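Local coordinates for protein racemase (Pseudovibrio sp. JE062, PDB 3MKC) that is a racemase-type member of the enolase superfamily, whose members pair an N-terminal capping domain with a barrel-like C-terminal domain, at residues E264-T268 with R269-E273; G293-E296 with L297-T301. One frame throughout, in Å; residues are numbered along the deposited sequence.

How the contacts relate
Both contacts are local ones within the barrel-like C-terminal domain, each at or near the start of a helix, with centres about 10 Å apart. Contact 1 is partly buried: it joins a loop to the first turn of helix 268-277, and its chemistry is hydroxyl, amide, carboxylate and water. Contact 2 is buried within helix 293-306, where backbone bonds, a salt bridge and aliphatic packing prevail. The two helices meet where R269 NH1 forms a salt bridge with E296 OE2 at 3.0 Å. Thus E296 takes an arginine from contact 1 and, through its other oxygen, R299 from contact 2. I300 packs on R269 beside this charged group.

Contact 1 of 2, residues E264-T268 with R269-E273; sequences EMSTT and RFEAE
R269 runs extended from CG to NE, its guanidinium partnered by E296 of helix 293-306, and its CG lies against one face of the F270 ring, whose CD2 comes 3.5 Å from T268 OG1. The hydroxyl of T268, set between its own backbone N and carbonyl carbon (chi1 76°), also receives F270 N and E271 N in two weak bonds, the latter 3.4 Å long. A threonine suits this place because the first amides of a helix have no carbonyl one turn earlier to bind.

The loop 264-268 follows strand 261-262 and leads into helix 268-277, part of the alternating strands and helices of the barrel domain. E271 reaches back, its chain extended beyond CG, and lies alongside T267. E271 OE1 accepts T267 N at 3.0 Å, the amide approaching from well above the carboxylate plane rather than within it. S266 CB sits close to the same oxygen, E271 OE1, at 3.1 Å. The other oxygen, E271 OE2, takes a hydrogen from a water 2.8 Å away, which is also bonded to T267 OG1. A272 then bonds its N to T268 O in a nearly straight link (3.3 Å, 163°), while its small methyl lets I300 of helix 293-306 approach.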
loop_
_atom_site.group_PDB
_atom_site.type_symbol
_atom_site.label_atom_id
_atom_site.label_comp_id
_atom_site.label_asym_id
_atom_site.label_seq_id
_atom_site.Cartn_x
_atom_site.Cartn_y
_atom_site.Cartn_z
ATOM N N GLU A 264 -6.396 -2.986 -6.395
ATOM C CA GLU A 264 -5.180 -2.187 -6.303
ATOM C C GLU A 264 -5.446 -0.684 -6.372
ATOM O O GLU A 264 -4.867 0.079 -5.610
ATOM C CB GLU A 264 -4.206 -2.559 -7.432
ATOM C CG GLU A 264 -3.151 -1.477 -7.685
ATOM C CD GLU A 264 -2.123 -1.859 -8.728
ATOM O OE1 GLU A 264 -2.513 -2.269 -9.840
ATOM O OE2 GLU A 264 -0.914 -1.737 -8.430
HETATM N N MSE A 265 -6.318 -0.260 -7.287
HETATM C CA MSE A 265 -6.589 1.170 -7.458
HETATM C C MSE A 265 -7.866 1.684 -6.804
HETATM O O MSE A 265 -8.223 2.859 -6.949
HETATM C CB MSE A 265 -6.633 1.511 -8.952
HETATM C CG MSE A 265 -5.388 1.090 -9.732
HETATM SE SE MSE A 265 -5.410 1.693 -11.557
HETATM C CE MSE A 265 -6.303 0.217 -12.370
ATOM N N SER A 266 -8.549 0.808 -6.082
ATOM C CA SER A 266 -9.814 1.154 -5.428
ATOM C C SER A 266 -9.676 2.070 -4.214
ATOM O O SER A 266 -8.572 2.328 -3.735
ATOM C CB SER A 266 -10.501 -0.121 -4.966
ATOM O OG SER A 266 -9.750 -0.696 -3.908
ATOM N N THR A 267 -10.817 2.565 -3.732
ATOM C CA THR A 267 -10.859 3.392 -2.523
ATOM C C THR A 267 -12.127 3.040 -1.744
ATOM O O THR A 267 -13.173 2.751 -2.335
ATOM C CB THR A 267 -10.854 4.917 -2.819
ATOM O OG1 THR A 267 -12.099 5.300 -3.418
ATOM C CG2 THR A 267 -9.684 5.280 -3.733
ATOM N N THR A 268 -11.993 3.052 -0.420
ATOM C CA THR A 268 -13.029 2.750 0.562
ATOM C C THR A 268 -13.379 1.283 0.690
ATOM O O THR A 268 -13.099 0.473 -0.195
ATOM C CB THR A 268 -14.347 3.509 0.318
ATOM O OG1 THR A 268 -15.053 2.902 -0.770
ATOM C CG2 THR A 268 -14.071 4.985 0.013
ATOM N N ARG A 269 -13.994 0.958 1.816
ATOM C CA ARG A 269 -14.402 -0.405 2.103
ATOM C C ARG A 269 -15.602 -0.753 1.241
ATOM O O ARG A 269 -15.961 -1.917 1.107
ATOM C CB ARG A 269 -14.767 -0.533 3.584
ATOM C CG ARG A 269 -15.820 0.458 4.053
ATOM C CD ARG A 269 -15.980 0.385 5.568
ATOM N NE ARG A 269 -17.078 1.207 6.074
ATOM C CZ ARG A 269 -17.076 2.537 6.087
ATOM N NH1 ARG A 269 -16.031 3.204 5.621
ATOM N NH2 ARG A 269 -18.123 3.200 6.566
ATOM N N PHE A 270 -16.227 0.265 0.657
ATOM C CA PHE A 270 -17.401 0.026 -0.180
ATOM C C PHE A 270 -17.003 -0.629 -1.496
ATOM O O PHE A 270 -17.689 -1.533 -1.990
ATOM C CB PHE A 270 -18.126 1.349 -0.424
ATOM C CG PHE A 270 -18.503 2.054 0.851
ATOM C CD1 PHE A 270 -19.310 1.423 1.787
ATOM C CD2 PHE A 270 -18.014 3.321 1.136
ATOM C CE1 PHE A 270 -19.625 2.039 2.995
ATOM C CE2 PHE A 270 -18.320 3.945 2.340
ATOM C CZ PHE A 270 -19.124 3.307 3.272
ATOM N N GLU A 271 -15.904 -0.164 -2.078
ATOM C CA GLU A 271 -15.436 -0.759 -3.320
ATOM C C GLU A 271 -14.846 -2.112 -2.970
ATOM O O GLU A 271 -15.027 -3.073 -3.705
ATOM C CB GLU A 271 -14.374 0.121 -4.001
ATOM C CG GLU A 271 -14.973 1.385 -4.599
ATOM C CD GLU A 271 -14.034 2.134 -5.519
ATOM O OE1 GLU A 271 -12.894 1.669 -5.750
ATOM O OE2 GLU A 271 -14.450 3.202 -6.021
ATOM N N ALA A 272 -14.146 -2.184 -1.843
ATOM C CA ALA A 272 -13.553 -3.451 -1.430
ATOM C C ALA A 272 -14.622 -4.535 -1.258
ATOM O O ALA A 272 -14.426 -5.672 -1.664
ATOM C CB ALA A 272 -12.771 -3.279 -0.127
ATOM N N GLU A 273 -15.749 -4.178 -0.652
ATOM C CA GLU A 273 -16.809 -5.150 -0.443
ATOM C C GLU A 273 -17.298 -5.698 -1.780
ATOM O O GLU A 273 -17.568 -6.891 -1.899
ATOM C CB GLU A 273 -17.976 -4.514 0.323
ATOM C CG GLU A 273 -19.134 -5.464 0.608
ATOM C CD GLU A 273 -20.077 -5.613 -0.577
ATOM O OE1 GLU A 273 -20.419 -4.580 -1.192
ATOM O OE2 GLU A 273 -20.487 -6.756 -0.886
HETATM O O HOH W 1 -12.373 5.029 -6.115
#

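Contact 2 of 2, residues G293-E296 with L297-T301; sequences GLTE and LRRIT
Two bent chains bring E296 and R299 together one helical turn apart: the glutamate folds at chi2 (71°), after a first step anti to its backbone N, and the arginine folds at chi3 (-74°), turning its guanidinium back along the helix. R299 presents its side, NE and NH2, and both nitrogens hold E296 OE1 at 2.8 Å. The oxygen lies in the guanidinium plane, whereas the carboxylate stands almost upright to it, the two planes 84° apart. NE and NH2 therefore arrive from opposite faces of the carboxylate, each nearly along the C-O direction of OE1.

T295 runs beside R299 and lays its methyl CG2 over one face of the guanidinium, 3.8 Å from R299 NH2. Threonine serves twice here, because its OG1 is hydrogen-bonded to D111 and Y115 of helix 102-122. W87 of helix 83-93 adds a cation-pi contact to the same arginine.

Next to the charged pair, I300 crosses E296 at about a right angle, CD1 resting 3.8 Å from E296 CG. The backbone bond from I300 N to E296 O, 2.8 Å, belongs to the regular turns of helix 293-306, which links strands 283-284 and 310-311 in a beta-alpha-beta unit of the barrel. G293, with a positive phi that favours glycine, gives its O to L297 N at 3.0 Å, and L297 CG lies 3.4 Å from G293 O. One turn on, T301 OG1 donates to L297 O at 2.7 Å, alongside the backbone bond from T301 N.

With E296 OE2 paired to R269, the buried carboxylate has an arginine on each oxygen, an arrangement that would favour its ionised form and fix its rotation.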
loop_
_atom_site.group_PDB
_atom_site.type_symbol
_atom_site.label_atom_id
_atom_site.label_comp_id
_atom_site.label_asym_id
_atom_site.label_seq_id
_atom_site.Cartn_x
_atom_site.Cartn_y
_atom_site.Cartn_z
ATOM N N GLY A 293 -6.528 5.044 4.283
ATOM C CA GLY A 293 -5.542 4.860 5.343
ATOM C C GLY A 293 -5.637 3.580 6.150
ATOM O O GLY A 293 -6.338 2.641 5.764
ATOM N N LEU A 294 -4.926 3.546 7.278
ATOM C CA LEU A 294 -4.922 2.380 8.152
ATOM C C LEU A 294 -6.308 2.121 8.747
ATOM O O LEU A 294 -6.708 0.972 8.936
ATOM C CB LEU A 294 -3.872 2.559 9.272
ATOM C CG LEU A 294 -2.411 2.519 8.783
ATOM C CD1 LEU A 294 -1.458 3.045 9.848
ATOM C CD2 LEU A 294 -2.033 1.098 8.417
ATOM N N THR A 295 -7.057 3.182 9.021
ATOM C CA THR A 295 -8.382 2.993 9.595
ATOM C C THR A 295 -9.288 2.228 8.637
ATOM O O THR A 295 -9.975 1.289 9.036
ATOM C CB THR A 295 -9.036 4.334 9.948
ATOM O OG1 THR A 295 -8.232 5.009 10.923
ATOM C CG2 THR A 295 -10.422 4.115 10.521
ATOM N N GLU A 296 -9.286 2.616 7.371
ATOM C CA GLU A 296 -10.139 1.924 6.413
ATOM C C GLU A 296 -9.566 0.534 6.126
ATOM O O GLU A 296 -10.310 -0.421 5.909
ATOM C CB GLU A 296 -10.255 2.729 5.117
ATOM C CG GLU A 296 -11.369 2.221 4.189
ATOM C CD GLU A 296 -12.774 2.506 4.716
ATOM O OE1 GLU A 296 -12.951 2.602 5.945
ATOM O OE2 GLU A 296 -13.707 2.617 3.889
ATOM N N LEU A 297 -8.241 0.411 6.136
ATOM C CA LEU A 297 -7.627 -0.890 5.887
ATOM C C LEU A 297 -7.995 -1.881 6.990
ATOM O O LEU A 297 -8.086 -3.092 6.752
ATOM C CB LEU A 297 -6.104 -0.760 5.763
ATOM C CG LEU A 297 -5.626 -0.358 4.364
ATOM C CD1 LEU A 297 -4.133 -0.103 4.382
ATOM C CD2 LEU A 297 -5.952 -1.463 3.362
ATOM N N ARG A 298 -8.213 -1.373 8.198
ATOM C CA ARG A 298 -8.602 -2.249 9.296
ATOM C C ARG A 298 -10.024 -2.756 9.055
ATOM O O ARG A 298 -10.307 -3.937 9.238
ATOM C CB ARG A 298 -8.549 -1.511 10.632
ATOM C CG ARG A 298 -8.875 -2.406 11.810
ATOM C CD ARG A 298 -8.889 -1.636 13.118
ATOM N NE ARG A 298 -8.879 -2.548 14.254
ATOM C CZ ARG A 298 -8.837 -2.164 15.528
ATOM N NH1 ARG A 298 -8.804 -0.873 15.841
ATOM N NH2 ARG A 298 -8.815 -3.077 16.492
ATOM N N ARG A 299 -10.928 -1.861 8.656
ATOM C CA ARG A 299 -12.301 -2.297 8.399
ATOM C C ARG A 299 -12.326 -3.261 7.230
ATOM O O ARG A 299 -13.024 -4.275 7.255
ATOM C CB ARG A 299 -13.210 -1.104 8.105
ATOM C CG ARG A 299 -13.624 -0.364 9.367
ATOM C CD ARG A 299 -14.672 0.686 9.082
ATOM N NE ARG A 299 -14.118 1.860 8.415
ATOM C CZ ARG A 299 -13.965 3.047 9.002
ATOM N NH1 ARG A 299 -14.317 3.216 10.267
ATOM N NH2 ARG A 299 -13.482 4.073 8.315
ATOM N N ILE A 300 -11.548 -2.936 6.206
ATOM C CA ILE A 300 -11.465 -3.761 5.017
ATOM C C ILE A 300 -10.923 -5.151 5.333
ATOM O O ILE A 300 -11.430 -6.154 4.835
ATOM C CB ILE A 300 -10.555 -3.100 3.977
ATOM C CG1 ILE A 300 -11.236 -1.839 3.445
ATOM C CG2 ILE A 300 -10.211 -4.087 2.866
ATOM C CD1 ILE A 300 -10.355 -1.010 2.524
ATOM N N THR A 301 -9.895 -5.215 6.172
ATOM C CA THR A 301 -9.303 -6.501 6.491
ATOM C C THR A 301 -10.176 -7.394 7.368
ATOM O O THR A 301 -10.224 -8.606 7.171
ATOM C CB THR A 301 -7.925 -6.316 7.155
ATOM O OG1 THR A 301 -7.093 -5.530 6.293
ATOM C CG2 THR A 301 -7.254 -7.670 7.374
#